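Local structure of suppressor of fused family protein (3K5J) at residues M2-N5 and Q6-S10; T75-H78 and I79-L82; Y123-G126 and Q127-Y131. The protein is of unknown function but resembles the N-terminal domain of human Suppressor of fused, and may likewise act through protein binding. All coordinates share one frame; numbering follows the deposited sequence. Where two conformers were deposited one is given.

Interaction 1: residues M2-N5 and Q6-S10; sequences MDYN and QTVLS. With SO4 (sulfate ion), chain B.
Tyr4 and Val8 sit one turn apart in the first two turns of the N-terminal alpha-helix 2-15, where the backbone runs in regular i to i+4 hydrogen bonds: Gln6 N to Met2 O, Thr7 N to Asp3 O, Val8 N to Tyr4 O and Leu9 N to Asn5 O, the last at 2.8 Å. Tyr4 O carries a second donor. The Thr7 hydroxyl turns back on the helix, and Thr7 OG1 gives its proton to Tyr4 O at 2.7 Å, arriving in the carbonyl plane on a lone pair with a C=O...O angle of 129°, in addition to the helical bond from Val8 N. Thr7 can do this because chi1 of 77° sets OG1 between its own backbone N and carbonyl carbon; CG2 then falls beside Asp3 O, 3.3 Å away. Two bonds therefore grip Tyr4 O, one from the backbone and one from a side chain.

On the side of the helix that faces the sheet, the Tyr4 ring leans along the next turn. Its CE2 lies 3.6 Å from Val8 CG2; the methyl meets the ring obliquely and also touches CZ and OH. The phenol end continues to Glu66, its hydrogen-bond partner on strand 65-71, and Met132 packs against Tyr4, Thr7 and Val8. Asn5 is tied by its amide to Ser57 and to the backbone of Asp37, so polar anchors accompany the apolar contacts.

At the start of the helix, a sulfate, probably from the crystallisation liquor, occupies the end where backbone N-H groups still point outward. Gly1 and Gln61 also bind it, and Tyr4 N donates to its O1 at 2.8 Å with an N-H...O angle of 162°.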
loop_
_atom_site.group_PDB
_atom_site.type_symbol
_atom_site.label_atom_id
_atom_site.label_comp_id
_atom_site.label_asym_id
_atom_site.label_seq_id
_atom_site.Cartn_x
_atom_site.Cartn_y
_atom_site.Cartn_z
HETATM N N MSE A 2 18.726 10.113 1.381
HETATM C CA MSE A 2 18.153 11.157 0.535
HETATM C C MSE A 2 18.191 10.847 -0.937
HETATM O O MSE A 2 17.228 11.140 -1.645
HETATM C CB MSE A 2 18.795 12.515 0.820
HETATM C CG MSE A 2 18.646 13.090 2.251
HETATM SE SE MSE A 2 19.203 14.885 2.381
HETATM C CE MSE A 2 21.089 14.667 2.002
ATOM N N ASP A 3 19.319 10.347 -1.427
ATOM C CA ASP A 3 19.428 10.037 -2.850
ATOM C C ASP A 3 18.383 8.983 -3.245
ATOM O O ASP A 3 17.719 9.106 -4.250
ATOM C CB ASP A 3 20.824 9.532 -3.241
ATOM C CG ASP A 3 21.877 10.645 -3.351
ATOM O OD1 ASP A 3 21.502 11.771 -3.700
ATOM O OD2 ASP A 3 23.057 10.325 -3.077
ATOM N N TYR A 4 18.249 7.939 -2.431
ATOM C CA TYR A 4 17.283 6.885 -2.739
ATOM C C TYR A 4 15.864 7.476 -2.729
ATOM O O TYR A 4 15.061 7.210 -3.605
ATOM C CB TYR A 4 17.394 5.718 -1.726
ATOM C CG TYR A 4 16.307 4.702 -1.976
ATOM C CD1 TYR A 4 16.435 3.758 -2.971
ATOM C CD2 TYR A 4 15.128 4.703 -1.249
ATOM C CE1 TYR A 4 15.430 2.887 -3.272
ATOM C CE2 TYR A 4 14.111 3.812 -1.542
ATOM C CZ TYR A 4 14.257 2.894 -2.521
ATOM O OH TYR A 4 13.268 1.989 -2.822
ATOM N N ASN A 5 15.535 8.278 -1.728
ATOM C CA ASN A 5 14.208 8.855 -1.656
ATOM C C ASN A 5 13.896 9.721 -2.880
ATOM O O ASN A 5 12.750 9.744 -3.378
ATOM C CB ASN A 5 14.056 9.680 -0.379
ATOM C CG ASN A 5 14.079 8.840 0.892
ATOM O OD1 ASN A 5 13.728 7.641 0.846
ATOM N ND2 ASN A 5 14.519 9.434 1.981
ATOM N N GLN A 6 14.911 10.443 -3.354
ATOM C CA GLN A 6 14.735 11.270 -4.538
ATOM C C GLN A 6 14.513 10.380 -5.774
ATOM O O GLN A 6 13.737 10.775 -6.674
ATOM C CB GLN A 6 15.884 12.258 -4.713
ATOM C CG GLN A 6 15.736 13.156 -5.952
ATOM C CD GLN A 6 14.528 14.033 -5.898
ATOM O OE1 GLN A 6 14.256 14.676 -4.886
ATOM N NE2 GLN A 6 13.793 14.100 -7.002
ATOM N N THR A 7 15.175 9.219 -5.862
ATOM C CA THR A 7 14.861 8.276 -6.956
ATOM C C THR A 7 13.396 7.841 -6.918
ATOM O O THR A 7 12.743 7.818 -7.957
ATOM C CB THR A 7 15.807 7.065 -7.061
ATOM O OG1 THR A 7 15.523 6.077 -6.060
ATOM C CG2 THR A 7 17.297 7.527 -7.080
ATOM N N VAL A 8 12.873 7.563 -5.738
ATOM C CA VAL A 8 11.466 7.195 -5.604
ATOM C C VAL A 8 10.568 8.364 -6.014
ATOM O O VAL A 8 9.621 8.203 -6.797
ATOM C CB VAL A 8 11.140 6.683 -4.185
ATOM C CG1 VAL A 8 9.622 6.486 -3.968
ATOM C CG2 VAL A 8 11.932 5.408 -3.850
ATOM N N LEU A 9 10.844 9.544 -5.486
ATOM C CA LEU A 9 10.038 10.723 -5.811
ATOM C C LEU A 9 10.020 10.982 -7.315
ATOM O O LEU A 9 8.961 11.236 -7.885
ATOM C CB LEU A 9 10.568 11.949 -5.089
ATOM C CG LEU A 9 9.868 13.293 -5.356
ATOM C CD1 LEU A 9 8.360 13.213 -5.151
ATOM C CD2 LEU A 9 10.534 14.390 -4.532
ATOM N N SER A 10 11.182 10.871 -7.959
ATOM C CA SER A 10 11.271 11.077 -9.422
ATOM C C SER A 10 10.457 10.057 -10.186
ATOM O O SER A 10 9.815 10.378 -11.167
ATOM C CB SER A 10 12.725 11.001 -9.854
ATOM O OG SER A 10 13.411 12.150 -9.407
HETATM S S SO4 B . 21.243 6.478 -0.263
HETATM O O1 SO4 B . 20.030 7.285 -0.330
HETATM O O2 SO4 B . 21.073 5.350 0.646
HETATM O O3 SO4 B . 21.555 6.017 -1.619
HETATM O O4 SO4 B . 22.368 7.298 0.215
#

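Interaction 2: residues T75-H78 and I79-L82; sequences TPEH and IETL
Glu77 and Thr81 make the main polar contact in this first turn of helix 77-91, and the backbone bonds frame it. Pro76 O takes Glu80 N and, weakly, Ile79 N; His78 O takes Leu82 N. Glu77 O accepts twice from Thr81: from N at 2.9 Å and from OG1 at 3.0 Å, the two donors reaching it from opposite faces of the carbonyl plane. With chi1 at -67°, the Thr81 hydroxyl lies beside its own backbone N and leans back to that oxygen.

The second group of bonds is made by side chains. Thr75 OG1 accepts from Glu77 N at 3.1 Å and donates to Glu77 OE1 at 2.7 Å, meeting the carboxylate on its anti side; Glu77 OE2 goes on to Glu110 N. A water lying in the plane of the His78 ring, at its edge, joins His78 ND1 to Thr81 OG1, both at 2.8 Å. At the ring's other nitrogen, NE2 bonds to Ser71; with both nitrogens bonded, the rotation of the imidazole is probably fixed.

Among the remaining contacts, Ile79 CD1 approaches Pro76 CB only loosely, at 4.4 Å. The Glu80 carboxylate folds back beside Pro76 O, and its OE1 forms a salt bridge with Arg106. That arginine probably offsets the negative charge of Glu80 near Glu77.

Both side-chain bonds between Thr75 and Glu77 run through one atom, the threonine hydroxyl, and its grip on the N-H two residues on makes an ST turn that caps the start of helix 77-91.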
loop_
_atom_site.group_PDB
_atom_site.type_symbol
_atom_site.label_atom_id
_atom_site.label_comp_id
_atom_site.label_asym_id
_atom_site.label_seq_id
_atom_site.Cartn_x
_atom_site.Cartn_y
_atom_site.Cartn_z
ATOM N N THR A 75 -5.999 11.422 4.480
ATOM C CA THR A 75 -5.951 11.067 5.884
ATOM C C THR A 75 -4.536 10.680 6.305
ATOM O O THR A 75 -3.908 9.867 5.646
ATOM C CB THR A 75 -6.903 9.931 6.260
ATOM O OG1 THR A 75 -6.672 9.583 7.620
ATOM C CG2 THR A 75 -6.808 8.724 5.367
ATOM N N PRO A 76 -4.072 11.191 7.446
ATOM C CA PRO A 76 -2.779 10.797 7.954
ATOM C C PRO A 76 -2.749 9.358 8.467
ATOM O O PRO A 76 -1.668 8.817 8.770
ATOM C CB PRO A 76 -2.529 11.803 9.083
ATOM C CG PRO A 76 -3.839 12.135 9.531
ATOM C CD PRO A 76 -4.677 12.217 8.300
ATOM N N GLU A 77 -3.891 8.696 8.524
ATOM C CA GLU A 77 -3.911 7.290 8.876
ATOM C C GLU A 77 -2.919 6.481 8.027
ATOM O O GLU A 77 -2.285 5.534 8.514
ATOM C CB GLU A 77 -5.330 6.724 8.742
ATOM C CG GLU A 77 -6.290 7.257 9.819
ATOM C CD GLU A 77 -7.754 7.016 9.461
ATOM O OE1 GLU A 77 -8.209 7.583 8.437
ATOM O OE2 GLU A 77 -8.420 6.265 10.214
ATOM N N HIS A 78 -2.820 6.837 6.760
ATOM C CA HIS A 78 -1.958 6.061 5.878
ATOM C C HIS A 78 -0.470 6.292 6.113
ATOM O O HIS A 78 0.355 5.392 5.882
ATOM C CB HIS A 78 -2.341 6.298 4.419
ATOM C CG HIS A 78 -3.778 5.978 4.149
ATOM N ND1 HIS A 78 -4.374 4.819 4.609
ATOM C CD2 HIS A 78 -4.743 6.677 3.504
ATOM C CE1 HIS A 78 -5.641 4.826 4.224
ATOM N NE2 HIS A 78 -5.896 5.944 3.565
ATOM N N ILE A 79 -0.126 7.497 6.559
ATOM C CA ILE A 79 1.227 7.810 6.927
ATOM C C ILE A 79 1.625 6.951 8.146
ATOM O O ILE A 79 2.699 6.326 8.171
ATOM C CB ILE A 79 1.419 9.324 7.239
ATOM C CG1 ILE A 79 1.013 10.162 6.022
ATOM C CG2 ILE A 79 2.837 9.610 7.603
ATOM C CD1 ILE A 79 0.901 11.660 6.321
ATOM N N GLU A 80 0.706 6.887 9.118
ATOM C CA GLU A 80 0.912 6.128 10.343
ATOM C C GLU A 80 1.050 4.623 10.022
ATOM O O GLU A 80 1.943 3.914 10.522
ATOM C CB GLU A 80 -0.292 6.371 11.287
ATOM C CG GLU A 80 -0.518 7.822 11.743
ATOM C CD GLU A 80 -1.975 8.193 12.106
ATOM O OE1 GLU A 80 -2.889 7.300 12.147
ATOM O OE2 GLU A 80 -2.198 9.434 12.326
ATOM N N THR A 81 0.173 4.134 9.163
ATOM C CA THR A 81 0.179 2.710 8.762
ATOM C C THR A 81 1.491 2.351 8.087
ATOM O O THR A 81 2.105 1.337 8.397
ATOM C CB THR A 81 -0.996 2.424 7.792
ATOM O OG1 THR A 81 -2.209 2.571 8.529
ATOM C CG2 THR A 81 -0.921 1.057 7.188
ATOM N N LEU A 82 1.948 3.215 7.171
ATOM C CA LEU A 82 3.161 2.896 6.434
ATOM C C LEU A 82 4.403 2.918 7.337
ATOM O O LEU A 82 5.306 2.101 7.132
ATOM C CB LEU A 82 3.319 3.785 5.207
ATOM C CG LEU A 82 2.330 3.493 4.072
ATOM C CD1 LEU A 82 2.337 4.592 2.996
ATOM C CD2 LEU A 82 2.587 2.137 3.430
HETATM O O HOH W 1 -4.093 2.729 6.509
#

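Interaction 3: residues Y123-G126 and Q127-Y131; sequences YPYG and QELEY
Tyr125 meets Leu129 where the loop after strand 116-120 enters the short helix 127-130. From CB outward, the tyrosine runs beside the leucine, the two side chains pointing the same way. Tyr125 CB has Leu129 CD2 at 3.7 Å and touches Leu129 CB a little farther off; CG stays near the same CD2 methyl, and CD2 of the ring comes closest to it, at 3.5 Å. The methyl meets the ring obliquely. Past that point CE2 draws away, and CZ and the hydroxyl OH make no contact with Leu129. Pro124 CB sits over the centre of one ring face, 3.9 Å above the plane, Trp16 makes an edge-to-face contact with the ring, and the side chain also touches Ile70 of strand 65-71.

The leucine branch reaches the tyrosine with CG anti to its backbone N (chi1 -177°) and CD2 turned to the loop. Leu129 also packs on Trp16, Leu12 of helix 2-15 and Phe68 of strand 65-71.

Gly126 is the N-cap. Its phi and psi, 87° and -173°, would jam a side chain against the preceding carbonyl, which explains the glycine. Gly126 O takes Glu130 N at 3.0 Å and, weakly, Leu129 N.

Gly126 has no side chain to offer; a water donates to Tyr125 O at 2.7 Å and accepts from Glu128 N at 3.0 Å, consistent with its standing in for a capping side chain. At the helix end Glu130 pairs with Arg136. The chemistry is therefore divided: carbon contacts hold the inner side of the turn, while the water takes the N-H of Glu128 and Gly126 O those of Leu129, weakly, and Glu130.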
loop_
_atom_site.group_PDB
_atom_site.type_symbol
_atom_site.label_atom_id
_atom_site.label_comp_id
_atom_site.label_asym_id
_atom_site.label_seq_id
_atom_site.Cartn_x
_atom_site.Cartn_y
_atom_site.Cartn_z
ATOM N N TYR A 123 -2.242 -3.188 -10.189
ATOM C CA TYR A 123 -3.163 -3.288 -11.317
ATOM C C TYR A 123 -3.769 -1.964 -11.798
ATOM O O TYR A 123 -3.941 -1.781 -12.999
ATOM C CB TYR A 123 -4.266 -4.303 -11.009
ATOM C CG TYR A 123 -3.762 -5.712 -10.783
ATOM C CD1 TYR A 123 -3.095 -6.391 -11.779
ATOM C CD2 TYR A 123 -3.893 -6.342 -9.552
ATOM C CE1 TYR A 123 -2.642 -7.685 -11.571
ATOM C CE2 TYR A 123 -3.451 -7.628 -9.334
ATOM C CZ TYR A 123 -2.797 -8.306 -10.334
ATOM O OH TYR A 123 -2.340 -9.570 -10.079
ATOM N N PRO A 124 -4.056 -0.997 -10.882
ATOM C CA PRO A 124 -4.642 0.269 -11.382
ATOM C C PRO A 124 -3.727 1.112 -12.251
ATOM O O PRO A 124 -4.196 1.970 -13.019
ATOM C CB PRO A 124 -5.014 1.018 -10.088
ATOM C CG PRO A 124 -5.236 -0.099 -9.097
ATOM C CD PRO A 124 -4.169 -1.084 -9.411
ATOM N N TYR A 125 -2.417 0.858 -12.129
ATOM C CA TYR A 125 -1.389 1.709 -12.682
ATOM C C TYR A 125 -0.454 1.077 -13.719
ATOM O O TYR A 125 0.003 1.760 -14.643
ATOM C CB TYR A 125 -0.603 2.342 -11.536
ATOM C CG TYR A 125 -1.482 3.117 -10.595
ATOM C CD1 TYR A 125 -2.330 4.098 -11.089
ATOM C CD2 TYR A 125 -1.488 2.871 -9.237
ATOM C CE1 TYR A 125 -3.185 4.805 -10.254
ATOM C CE2 TYR A 125 -2.323 3.580 -8.385
ATOM C CZ TYR A 125 -3.146 4.568 -8.877
ATOM O OH TYR A 125 -3.991 5.231 -7.984
ATOM N N GLY A 126 -0.188 -0.212 -13.562
ATOM C CA GLY A 126 0.616 -0.934 -14.553
ATOM C C GLY A 126 2.125 -0.879 -14.353
ATOM O O GLY A 126 2.645 -0.363 -13.356
ATOM N N GLN A 127 2.834 -1.412 -15.347
ATOM C CA GLN A 127 4.228 -1.672 -15.246
ATOM C C GLN A 127 5.080 -0.424 -15.117
ATOM O O GLN A 127 6.149 -0.474 -14.504
ATOM C CB GLN A 127 4.703 -2.465 -16.454
ATOM C CG GLN A 127 6.123 -3.035 -16.292
ATOM C CD GLN A 127 6.571 -3.717 -17.536
ATOM O OE1 GLN A 127 6.856 -3.059 -18.544
ATOM N NE2 GLN A 127 6.593 -5.044 -17.500
ATOM N N GLU A 128 4.617 0.705 -15.664
ATOM C CA GLU A 128 5.404 1.944 -15.549
ATOM C C GLU A 128 5.572 2.375 -14.089
ATOM O O GLU A 128 6.594 2.957 -13.733
ATOM C CB GLU A 128 4.777 3.109 -16.331
ATOM C CG GLU A 128 5.663 4.373 -16.403
ATOM C CD GLU A 128 5.029 5.495 -17.194
ATOM O OE1 GLU A 128 3.904 5.330 -17.690
ATOM O OE2 GLU A 128 5.662 6.547 -17.285
ATOM N N LEU A 129 4.575 2.079 -13.260
ATOM C CA LEU A 129 4.696 2.290 -11.826
ATOM C C LEU A 129 5.391 1.099 -11.138
ATOM O O LEU A 129 6.224 1.297 -10.265
ATOM C CB LEU A 129 3.351 2.556 -11.188
ATOM C CG LEU A 129 3.436 2.862 -9.673
ATOM C CD1 LEU A 129 4.166 4.196 -9.382
ATOM C CD2 LEU A 129 2.011 2.877 -9.009
ATOM N N GLU A 130 5.075 -0.125 -11.559
ATOM C CA GLU A 130 5.573 -1.343 -10.927
ATOM C C GLU A 130 7.093 -1.383 -10.740
ATOM O O GLU A 130 7.548 -1.803 -9.689
ATOM C CB GLU A 130 5.103 -2.560 -11.738
ATOM C CG GLU A 130 5.405 -3.917 -11.089
ATOM C CD GLU A 130 5.341 -5.058 -12.071
ATOM O OE1 GLU A 130 5.207 -4.810 -13.294
ATOM O OE2 GLU A 130 5.385 -6.197 -11.586
ATOM N N TYR A 131 7.853 -1.044 -11.787
ATOM C CA TYR A 131 9.320 -1.146 -11.749
ATOM C C TYR A 131 9.991 0.185 -11.839
ATOM O O TYR A 131 9.715 0.981 -12.734
ATOM C CB TYR A 131 9.841 -2.014 -12.911
ATOM C CG TYR A 131 9.807 -3.514 -12.623
ATOM C CD1 TYR A 131 8.681 -4.306 -12.858
ATOM C CD2 TYR A 131 10.938 -4.159 -12.148
ATOM C CE1 TYR A 131 8.695 -5.667 -12.574
ATOM C CE2 TYR A 131 10.940 -5.510 -11.839
ATOM C CZ TYR A 131 9.824 -6.277 -12.067
ATOM O OH TYR A 131 9.857 -7.644 -11.784
HETATM O O HOH W 2 1.878 1.542 -16.631
#

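How the interactions relate
The three contacts come in series along the chain, each a helix start: interaction 1 opens helix 2-15, interaction 2 helix 77-91 and interaction 3 the short helix 127-130. Their centres lie about 18 to 22 Å apart and none touches another; interactions 1 and 3 come nearest, with about 7 Å between their closest atoms. The mixed sheet is what they share. Strand 65-71 meets side chains of all three, strand 52-57 those of interactions 1 and 2, and strand 135-143 those of interactions 1 and 3. Interactions 2 and 3 lie on opposite sides of the chain's centre. All three helix starts thus pack on strands of one mixed sheet, in a protein similar to the N-terminal domain of human Sufu.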